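Local coordinates for interferon (Danio rerio, PDB 3PIV), which probably acts as a secreted type I interferon, a helical cytokine that binds cell-surface receptors in antiviral defence, at residues A[146-149]-A[150-153]; A[77-80]-A[81-84]; A[114-117]-A[118-121]; A[90-93]-A[94-98]. All blocks are in the same frame, centred on the assembly; numbering follows the deposited sequence.

Contact 1 (A[146-149]-A[150-153])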
loop_
_atom_site.group_PDB
_atom_site.type_symbol
_atom_site.label_atom_id
_atom_site.label_comp_id
_atom_site.label_asym_id
_atom_site.label_seq_id
_atom_site.Cartn_x
_atom_site.Cartn_y
_atom_site.Cartn_z
ATOM N N SER A 146 -7.769 -2.925 -0.426
ATOM C CA SER A 146 -7.400 -4.337 -0.417
ATOM C C SER A 146 -5.955 -4.602 0.026
ATOM O O SER A 146 -5.689 -5.582 0.704
ATOM C CB SER A 146 -7.691 -4.995 -1.764
ATOM O OG SER A 146 -9.060 -5.365 -1.827
ATOM N N HIS A 147 -5.017 -3.739 -0.355
ATOM C CA HIS A 147 -3.637 -3.918 0.095
ATOM C C HIS A 147 -3.593 -3.775 1.608
ATOM O O HIS A 147 -2.938 -4.552 2.306
ATOM C CB HIS A 147 -2.710 -2.864 -0.528
ATOM C CG HIS A 147 -2.352 -3.133 -1.955
ATOM N ND1 HIS A 147 -1.370 -4.026 -2.321
ATOM C CD2 HIS A 147 -2.846 -2.620 -3.108
ATOM C CE1 HIS A 147 -1.280 -4.063 -3.638
ATOM N NE2 HIS A 147 -2.157 -3.210 -4.138
ATOM N N LEU A 148 -4.275 -2.759 2.119
ATOM C CA LEU A 148 -4.197 -2.477 3.544
ATOM C C LEU A 148 -4.761 -3.666 4.345
ATOM O O LEU A 148 -4.233 -4.008 5.403
ATOM C CB LEU A 148 -4.939 -1.182 3.900
ATOM C CG LEU A 148 -4.338 0.138 3.372
ATOM C CD1 LEU A 148 -5.259 1.303 3.663
ATOM C CD2 LEU A 148 -2.955 0.380 3.971
ATOM N N GLN A 149 -5.818 -4.289 3.828
ATOM C CA GLN A 149 -6.454 -5.423 4.515
ATOM C C GLN A 149 -5.520 -6.613 4.552
ATOM O O GLN A 149 -5.318 -7.196 5.594
ATOM C CB GLN A 149 -7.797 -5.793 3.866
ATOM C CG GLN A 149 -8.909 -4.847 4.255
ATOM C CD GLN A 149 -10.102 -4.885 3.330
ATOM O OE1 GLN A 149 -10.008 -5.316 2.173
ATOM N NE2 GLN A 149 -11.240 -4.403 3.827
ATOM N N ARG A 150 -4.900 -6.931 3.424
ATOM C CA ARG A 150 -3.964 -8.046 3.378
ATOM C C ARG A 150 -2.632 -7.770 4.110
ATOM O O ARG A 150 -2.074 -8.669 4.743
ATOM C CB ARG A 150 -3.714 -8.467 1.932
ATOM C CG ARG A 150 -4.966 -8.962 1.181
ATOM C CD ARG A 150 -5.506 -10.298 1.705
ATOM N NE ARG A 150 -4.536 -11.395 1.654
ATOM C CZ ARG A 150 -4.417 -12.268 0.650
ATOM N NH1 ARG A 150 -5.191 -12.163 -0.414
ATOM N NH2 ARG A 150 -3.505 -13.230 0.699
ATOM N N MET A 151 -2.120 -6.544 4.016
ATOM C CA MET A 151 -0.907 -6.186 4.745
ATOM C C MET A 151 -1.059 -6.449 6.229
ATOM O O MET A 151 -0.133 -6.884 6.876
ATOM C CB MET A 151 -0.513 -4.725 4.502
ATOM C CG MET A 151 -0.006 -4.476 3.088
ATOM S SD MET A 151 -0.020 -2.721 2.665
ATOM C CE MET A 151 1.599 -2.237 3.274
ATOM N N ASP A 152 -2.246 -6.194 6.753
ATOM C CA ASP A 152 -2.522 -6.372 8.175
ATOM C C ASP A 152 -2.440 -7.849 8.592
ATOM O O ASP A 152 -2.022 -8.178 9.702
ATOM C CB ASP A 152 -3.907 -5.803 8.493
ATOM C CG ASP A 152 -4.279 -5.955 9.948
ATOM O OD1 ASP A 152 -3.747 -5.192 10.788
ATOM O OD2 ASP A 152 -5.109 -6.835 10.248
ATOM N N ILE A 153 -2.838 -8.733 7.691
ATOM C CA ILE A 153 -2.732 -10.160 7.932
ATOM C C ILE A 153 -1.262 -10.541 8.003
ATOM O O ILE A 153 -0.821 -11.200 8.931
ATOM C CB ILE A 153 -3.431 -10.966 6.822
ATOM C CG1 ILE A 153 -4.950 -10.760 6.893
ATOM C CG2 ILE A 153 -3.086 -12.447 6.929
ATOM C CD1 ILE A 153 -5.707 -11.566 5.860
HETATM O O HOH W 1 -7.215 -7.567 7.853
#

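Contact 2 (A[77-80]-A[81-84])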
loop_
_atom_site.group_PDB
_atom_site.type_symbol
_atom_site.label_atom_id
_atom_site.label_comp_id
_atom_site.label_asym_id
_atom_site.label_seq_id
_atom_site.Cartn_x
_atom_site.Cartn_y
_atom_site.Cartn_z
ATOM N N TRP A 77 -11.948 14.280 -3.244
ATOM C CA TRP A 77 -11.340 13.803 -2.004
ATOM C C TRP A 77 -10.774 14.967 -1.208
ATOM O O TRP A 77 -10.332 15.959 -1.776
ATOM C CB TRP A 77 -10.216 12.806 -2.271
ATOM C CG TRP A 77 -10.658 11.575 -2.957
ATOM C CD1 TRP A 77 -11.944 11.160 -3.155
ATOM C CD2 TRP A 77 -9.816 10.578 -3.542
ATOM N NE1 TRP A 77 -11.953 9.973 -3.839
ATOM C CE2 TRP A 77 -10.656 9.589 -4.082
ATOM C CE3 TRP A 77 -8.431 10.425 -3.658
ATOM C CZ2 TRP A 77 -10.158 8.464 -4.737
ATOM C CZ3 TRP A 77 -7.935 9.303 -4.304
ATOM C CH2 TRP A 77 -8.799 8.338 -4.841
ATOM N N ASP A 78 -10.784 14.844 0.110
ATOM C CA ASP A 78 -10.221 15.898 0.938
ATOM C C ASP A 78 -8.705 15.759 0.915
ATOM O O ASP A 78 -8.186 14.725 1.344
ATOM C CB ASP A 78 -10.754 15.785 2.364
ATOM C CG ASP A 78 -10.329 16.946 3.224
ATOM O OD1 ASP A 78 -10.802 18.064 2.965
ATOM O OD2 ASP A 78 -9.508 16.751 4.140
ATOM N N GLN A 79 -8.002 16.779 0.406
ATOM C CA GLN A 79 -6.559 16.655 0.219
ATOM C C GLN A 79 -5.811 16.604 1.535
ATOM O O GLN A 79 -4.749 16.019 1.615
ATOM C CB GLN A 79 -5.979 17.771 -0.653
ATOM C CG GLN A 79 -6.323 17.645 -2.122
ATOM C CD GLN A 79 -5.810 16.360 -2.767
ATOM O OE1 GLN A 79 -4.759 15.814 -2.391
ATOM N NE2 GLN A 79 -6.550 15.880 -3.759
ATOM N N ASN A 80 -6.337 17.255 2.557
ATOM C CA ASN A 80 -5.687 17.193 3.848
ATOM C C ASN A 80 -5.772 15.767 4.372
ATOM O O ASN A 80 -4.852 15.287 5.013
ATOM C CB ASN A 80 -6.336 18.161 4.838
ATOM C CG ASN A 80 -6.139 19.619 4.446
ATOM O OD1 ASN A 80 -5.059 20.013 4.019
ATOM N ND2 ASN A 80 -7.185 20.424 4.606
ATOM N N THR A 81 -6.889 15.097 4.101
ATOM C CA THR A 81 -7.020 13.695 4.498
ATOM C C THR A 81 -6.025 12.846 3.692
ATOM O O THR A 81 -5.389 11.938 4.233
ATOM C CB THR A 81 -8.460 13.176 4.324
ATOM O OG1 THR A 81 -9.357 14.015 5.060
ATOM C CG2 THR A 81 -8.595 11.717 4.824
ATOM N N VAL A 82 -5.853 13.158 2.411
ATOM C CA VAL A 82 -4.836 12.460 1.638
ATOM C C VAL A 82 -3.466 12.608 2.303
ATOM O O VAL A 82 -2.754 11.624 2.540
ATOM C CB VAL A 82 -4.757 12.952 0.201
ATOM C CG1 VAL A 82 -3.608 12.239 -0.517
ATOM C CG2 VAL A 82 -6.074 12.695 -0.512
ATOM N N GLU A 83 -3.114 13.835 2.649
ATOM C CA GLU A 83 -1.817 14.086 3.264
ATOM C C GLU A 83 -1.674 13.295 4.573
ATOM O O GLU A 83 -0.624 12.725 4.864
ATOM C CB GLU A 83 -1.613 15.596 3.487
ATOM C CG GLU A 83 -0.359 15.952 4.295
ATOM C CD GLU A 83 0.939 15.672 3.557
ATOM O OE1 GLU A 83 0.909 15.337 2.351
ATOM O OE2 GLU A 83 2.006 15.776 4.187
ATOM N N ASP A 84 -2.726 13.259 5.372
ATOM C CA ASP A 84 -2.660 12.472 6.600
ATOM C C ASP A 84 -2.413 10.995 6.295
ATOM O O ASP A 84 -1.633 10.324 6.987
ATOM C CB ASP A 84 -3.920 12.662 7.442
ATOM C CG ASP A 84 -4.005 14.058 8.047
ATOM O OD1 ASP A 84 -2.940 14.642 8.332
ATOM O OD2 ASP A 84 -5.129 14.566 8.235
#

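Contact 3 (A[114-117]-A[118-121])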
loop_
_atom_site.group_PDB
_atom_site.type_symbol
_atom_site.label_atom_id
_atom_site.label_comp_id
_atom_site.label_asym_id
_atom_site.label_seq_id
_atom_site.Cartn_x
_atom_site.Cartn_y
_atom_site.Cartn_z
ATOM N N ILE A 114 9.905 -7.419 -7.432
ATOM C CA ILE A 114 9.576 -7.326 -8.845
ATOM C C ILE A 114 8.061 -7.331 -9.102
ATOM O O ILE A 114 7.542 -6.476 -9.821
ATOM C CB ILE A 114 10.252 -8.478 -9.635
ATOM C CG1 ILE A 114 11.784 -8.401 -9.471
ATOM C CG2 ILE A 114 9.823 -8.428 -11.089
ATOM C CD1 ILE A 114 12.569 -9.532 -10.099
ATOM N N ARG A 115 7.351 -8.290 -8.511
ATOM C CA ARG A 115 5.916 -8.422 -8.732
ATOM C C ARG A 115 5.132 -7.243 -8.165
ATOM O O ARG A 115 4.265 -6.705 -8.843
ATOM C CB ARG A 115 5.399 -9.747 -8.156
ATOM C CG ARG A 115 6.137 -10.979 -8.705
ATOM C CD ARG A 115 5.749 -12.277 -7.978
ATOM N NE ARG A 115 4.328 -12.596 -8.126
ATOM C CZ ARG A 115 3.753 -13.711 -7.678
ATOM N NH1 ARG A 115 4.473 -14.620 -7.059
ATOM N NH2 ARG A 115 2.461 -13.913 -7.858
ATOM N N ILE A 116 5.436 -6.837 -6.931
ATOM C CA ILE A 116 4.720 -5.704 -6.338
ATOM C C ILE A 116 4.952 -4.415 -7.136
ATOM O O ILE A 116 4.023 -3.633 -7.356
ATOM C CB ILE A 116 5.030 -5.506 -4.822
ATOM C CG1 ILE A 116 3.972 -4.605 -4.175
ATOM C CG2 ILE A 116 6.449 -4.927 -4.592
ATOM C CD1 ILE A 116 2.562 -5.139 -4.232
ATOM N N LYS A 117 6.174 -4.153 -7.569
ATOM C CA LYS A 117 6.442 -3.016 -8.426
ATOM C C LYS A 117 5.617 -3.120 -9.689
ATOM O O LYS A 117 4.964 -2.219 -10.076
ATOM C CB LYS A 117 7.887 -2.957 -8.795
ATOM C CG LYS A 117 8.225 -1.754 -9.559
ATOM C CD LYS A 117 9.638 -1.684 -9.969
ATOM C CE LYS A 117 10.178 -0.278 -9.872
ATOM N NZ LYS A 117 11.437 -0.052 -10.633
ATOM N N ARG A 118 5.656 -4.285 -10.294
ATOM C CA ARG A 118 4.883 -4.543 -11.499
ATOM C C ARG A 118 3.391 -4.211 -11.301
ATOM O O ARG A 118 2.744 -3.605 -12.165
ATOM C CB ARG A 118 5.075 -6.008 -11.884
ATOM C CG ARG A 118 4.496 -6.429 -13.208
ATOM C CD ARG A 118 4.809 -7.918 -13.451
ATOM N NE ARG A 118 6.198 -8.136 -13.858
ATOM C CZ ARG A 118 6.951 -9.156 -13.456
ATOM N NH1 ARG A 118 6.470 -10.066 -12.616
ATOM N NH2 ARG A 118 8.193 -9.268 -13.900
ATOM N N HIS A 119 2.838 -4.605 -10.161
ATOM C CA HIS A 119 1.446 -4.285 -9.885
ATOM C C HIS A 119 1.205 -2.771 -9.770
ATOM O O HIS A 119 0.260 -2.233 -10.342
ATOM C CB HIS A 119 0.968 -5.016 -8.629
ATOM C CG HIS A 119 -0.278 -4.443 -8.037
ATOM N ND1 HIS A 119 -1.496 -4.485 -8.680
ATOM C CD2 HIS A 119 -0.497 -3.815 -6.857
ATOM C CE1 HIS A 119 -2.415 -3.918 -7.918
ATOM N NE2 HIS A 119 -1.833 -3.491 -6.813
ATOM N N PHE A 120 2.062 -2.070 -9.044
ATOM C CA PHE A 120 1.844 -0.639 -8.881
ATOM C C PHE A 120 2.061 0.129 -10.173
ATOM O O PHE A 120 1.412 1.141 -10.409
ATOM C CB PHE A 120 2.662 -0.079 -7.713
ATOM C CG PHE A 120 1.999 -0.294 -6.398
ATOM C CD1 PHE A 120 1.125 0.660 -5.886
ATOM C CD2 PHE A 120 2.179 -1.481 -5.708
ATOM C CE1 PHE A 120 0.471 0.447 -4.678
ATOM C CE2 PHE A 120 1.527 -1.710 -4.500
ATOM C CZ PHE A 120 0.670 -0.741 -3.980
ATOM N N ARG A 121 2.941 -0.364 -11.009
ATOM C CA ARG A 121 3.122 0.141 -12.351
ATOM C C ARG A 121 1.832 0.085 -13.119
ATOM O O ARG A 121 1.451 1.024 -13.785
ATOM C CB ARG A 121 4.110 -0.707 -13.119
ATOM C CG ARG A 121 5.394 -0.138 -13.300
ATOM C CD ARG A 121 5.405 1.240 -13.912
ATOM N NE ARG A 121 6.528 2.000 -13.383
ATOM C CZ ARG A 121 7.437 2.659 -14.083
ATOM N NH1 ARG A 121 7.373 2.733 -15.408
ATOM N NH2 ARG A 121 8.415 3.267 -13.419
#

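Contact 4 (A[90-93]-A[94-98])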
loop_
_atom_site.group_PDB
_atom_site.type_symbol
_atom_site.label_atom_id
_atom_site.label_comp_id
_atom_site.label_asym_id
_atom_site.label_seq_id
_atom_site.Cartn_x
_atom_site.Cartn_y
_atom_site.Cartn_z
ATOM N N HIS A 90 3.858 6.735 6.054
ATOM C CA HIS A 90 5.289 7.009 5.905
ATOM C C HIS A 90 6.009 6.783 7.216
ATOM O O HIS A 90 7.133 6.294 7.242
ATOM C CB HIS A 90 5.584 8.430 5.399
ATOM C CG HIS A 90 7.035 8.794 5.507
ATOM N ND1 HIS A 90 8.003 8.238 4.695
ATOM C CD2 HIS A 90 7.691 9.619 6.355
ATOM C CE1 HIS A 90 9.189 8.712 5.031
ATOM N NE2 HIS A 90 9.029 9.553 6.039
ATOM N N ARG A 91 5.358 7.164 8.311
ATOM C CA ARG A 91 5.939 6.958 9.638
ATOM C C ARG A 91 6.134 5.479 9.991
ATOM O O ARG A 91 7.171 5.105 10.513
ATOM C CB ARG A 91 5.088 7.633 10.704
ATOM C CG ARG A 91 4.958 9.132 10.534
ATOM C CD ARG A 91 3.940 9.678 11.521
ATOM N NE ARG A 91 3.345 10.924 11.049
ATOM C CZ ARG A 91 2.041 11.184 11.069
ATOM N NH1 ARG A 91 1.182 10.278 11.545
ATOM N NH2 ARG A 91 1.594 12.350 10.617
ATOM N N LYS A 92 5.137 4.642 9.721
ATOM C CA LYS A 92 5.280 3.214 9.977
ATOM C C LYS A 92 6.360 2.661 9.072
ATOM O O LYS A 92 7.230 1.900 9.501
ATOM C CB LYS A 92 3.972 2.468 9.743
ATOM C CG LYS A 92 4.120 0.948 9.873
ATOM C CD LYS A 92 4.963 0.582 11.093
ATOM C CE LYS A 92 4.158 0.590 12.385
ATOM N NZ LYS A 92 3.148 -0.489 12.372
ATOM N N SER A 93 6.326 3.069 7.809
ATOM C CA SER A 93 7.313 2.583 6.867
ATOM C C SER A 93 8.723 2.959 7.315
ATOM O O SER A 93 9.622 2.131 7.326
ATOM C CB SER A 93 7.027 3.114 5.469
ATOM O OG SER A 93 7.999 2.636 4.565
ATOM N N SER A 94 8.916 4.217 7.681
ATOM C CA SER A 94 10.216 4.655 8.176
ATOM C C SER A 94 10.700 3.860 9.420
ATOM O O SER A 94 11.884 3.612 9.572
ATOM C CB SER A 94 10.188 6.153 8.473
ATOM O OG SER A 94 11.322 6.498 9.234
ATOM N N ASP A 95 9.788 3.474 10.307
ATOM C CA ASP A 95 10.160 2.600 11.426
ATOM C C ASP A 95 10.611 1.206 10.979
ATOM O O ASP A 95 11.637 0.706 11.436
ATOM C CB ASP A 95 9.014 2.481 12.436
ATOM C CG ASP A 95 8.688 3.808 13.110
ATOM O OD1 ASP A 95 9.503 4.738 13.003
ATOM O OD2 ASP A 95 7.616 3.919 13.735
ATOM N N LEU A 96 9.831 0.577 10.099
ATOM C CA LEU A 96 10.171 -0.742 9.560
ATOM C C LEU A 96 11.492 -0.762 8.802
ATOM O O LEU A 96 12.203 -1.771 8.810
ATOM C CB LEU A 96 9.047 -1.268 8.654
ATOM C CG LEU A 96 7.782 -1.674 9.416
ATOM C CD1 LEU A 96 6.614 -1.916 8.484
ATOM C CD2 LEU A 96 8.064 -2.910 10.263
ATOM N N LYS A 97 11.818 0.346 8.139
ATOM C CA LYS A 97 13.083 0.445 7.418
ATOM C C LYS A 97 14.252 0.229 8.377
ATOM O O LYS A 97 15.320 -0.233 7.990
ATOM C CB LYS A 97 13.221 1.809 6.737
ATOM C CG LYS A 97 12.430 1.957 5.446
ATOM C CD LYS A 97 12.468 3.403 4.961
ATOM C CE LYS A 97 12.207 3.527 3.467
ATOM N NZ LYS A 97 10.776 3.459 3.224
ATOM N N GLU A 98 14.048 0.576 9.636
ATOM C CA GLU A 98 15.084 0.337 10.625
ATOM C C GLU A 98 15.405 -1.168 10.713
ATOM O O GLU A 98 16.567 -1.561 10.661
ATOM C CB GLU A 98 14.680 0.927 11.977
ATOM C CG GLU A 98 15.687 0.706 13.086
ATOM C CD GLU A 98 15.188 1.209 14.430
ATOM O OE1 GLU A 98 15.196 2.445 14.642
ATOM O OE2 GLU A 98 14.781 0.369 15.269
#

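Contact 1 (A[146-149]-A[150-153])
Met151 folds back over the carbonyl of His147, one helical turn earlier. Its CB lies 3.3 Å from His147 O, and CG comes closer still, at 3.0 Å. With CG beside the backbone N (chi1 -70°), the chain runs back along the preceding turn; SD lies 3.5 Å from His147 O, 4.2 Å from His147 CB and 4.5 Å from Leu148 CD2. A bend at the last torsion (chi3 88°) then turns CE off from that turn. His147 O also accepts the backbone N of Met151 at 2.7 Å, so the amide N-H and the side-chain carbons of one residue gather round a single oxygen. Arg150 CG rests 3.5 Å from Ser146 O before its chain bends away to a salt bridge with Asp44. A water donates to both Gln149 O and Asp152 OD2; OD2 also forms a salt bridge with Arg11, and OD1 a hydrogen bond with Thr14. This is the i to i+4 pattern of an alpha-helix, here with His147, Leu148, Met151 and Asp152 buried in the helical cytokine bundle. Met151 packs on helices 48-66 (Leu55, Leu59) and 37-44 (Tyr40), Leu148 faces helix 10-23, and His147 is hydrogen-bonded to His119 of helix 111-129.

Contact 2 (A[77-80]-A[81-84])
Asp78 is the N-cap of helix 79-101, and its side chain accepts from Thr81. OD2 of Asp78 takes two hydrogen bonds from that one residue: the backbone N of Thr81 at 3.1 Å and its hydroxyl OG1 at 2.9 Å. The aspartate CG stands anti to the backbone N (chi1 -173°), which swings the carboxylate over the start of the first turn. Both donors meet OD2 on its anti side; the amide stands 34° out of the carboxylate plane and the hydroxyl less. The negative group thus gives the Thr81 N-H at the helix start a side-chain acceptor, and probably interacts favourably with the positive end of the helix dipole. Just behind it, Asp78 O accepts Val82 N, the first i to i+4 bond.

The packed side is built by Val82, which is buried. It lies alongside Gln79, the two side chains pointing the same way, with Val82 CB and CG2 each 3.9 Å from Gln79 OE1. Thr81 rests on Met24 and on Leu20 of helix 10-23, so the cap is set against the body of the bundle. Elsewhere the contact is looser. Asn80 and Asp84 are exposed, and Glu83 turns away from the contact to a salt bridge with Arg69. Asp84 doubles back beside the carbonyl of the previous turn, its CG 3.4 Å from Asn80 O.

Contact 3 (A[114-117]-A[118-121])
Ile116 and Phe120 are brought side by side by different first torsions. In Ile116, CG1 stands anti to the backbone N (chi1 -163°) and the chain then turns at chi2, carrying CD1 forward along the helix; in Phe120, CG lies beside the backbone N (chi1 -82°), which tips the ring back toward the preceding turn. The two side chains point the same way, and CD1 of Ile116 reaches CE2 of Phe120 at 3.6 Å, while CG1 of Ile116 follows at 3.8 Å from the same CE2. The ring edge is also turned to the backbone: Phe120 CD2 sits 3.3 Å from Ile116 O, which lies in the ring plane and also accepts Phe120 N. That oxygen therefore meets both an amide and an aromatic edge.

On another flank Arg118 runs back beside Ile114. CG2 of Ile114 covers one face of the guanidinium, 3.4 Å from NH2, a nonpolar cover for a flat charged group. Arg115 passes the same guanidinium at a slant, CG 4.0 Å from Arg118 NH1. The backbone bonds from Arg118 to Ile114 through Arg121 to Lys117 are regular i to i+4 links.

Such a split into apolar and basic flanks marks an amphipathic helix of the interferon bundle. Phe120 faces Ile62 and Leu65 of helix 48-66 and Ile116 touches Thr58 and His61 there; Arg115 leans on Leu39 and Leu42 of helix 37-44, and His119 packs on Val143 of helix 134-158.

Contact 4 (A[90-93]-A[94-98])
The His90 imidazole is approached obliquely by CB of Ser94, 4.3 Å from NE2 of His90, a loose meeting of ring and methylene one turn apart. The carboxylate of Asp95 is the other flat group: with CG beside the backbone N (chi1 -64°), it turns back on the preceding turn, and its CG lies 3.3 Å from Arg91 O, whose hydrogen bond comes from Asp95 N.

Toward the interior the contact mixes aliphatic and polar groups. Lys92 bends at three successive torsions, so its methylenes pass obliquely across Leu96, CD meeting Leu96 CD1 at 4.0 Å before the ammonium turns to a weak hydrogen bond with Trp6 O. Beside it, Ser93 OG and Lys97 NZ come within 3.2 Å of each other, and both use Asp60: the hydroxyl hydrogen-bonds to OD1 and the ammonium forms a salt bridge with OD2. One carboxylate thus holds two side chains a turn apart.

Lys92, Ser93 and Leu96 are buried in the helical cytokine fold, while His90 and Arg91 are exposed. Ser93, Leu96 and Lys97 meet Val56 of helix 48-66, Lys92 lies against Tyr10 and Ile13 of helix 10-23, and Leu96 also packs on the N-terminal segment at Cys4, Trp6 and Leu7.

From the N terminus, the chain reaches contact 2 first, where helix 79-101 begins, then contact 4 farther along that helix, contact 3 in helix 111-129 and contact 1 in helix 134-158. All four are local, each spanning about two turns of one helix; none closes a long loop, and they run in series without nesting or crossing. Contacts 1 and 3 touch directly, His147 meeting Phe120 and Ile116 as well as His119, and so tie the last two helices together. Contacts 2 and 4 share a helix without touching, their centres about 20 Å apart. The Cys4-Cys99 disulfide joins the N-terminal segment to helix 79-101 just beyond contact 4.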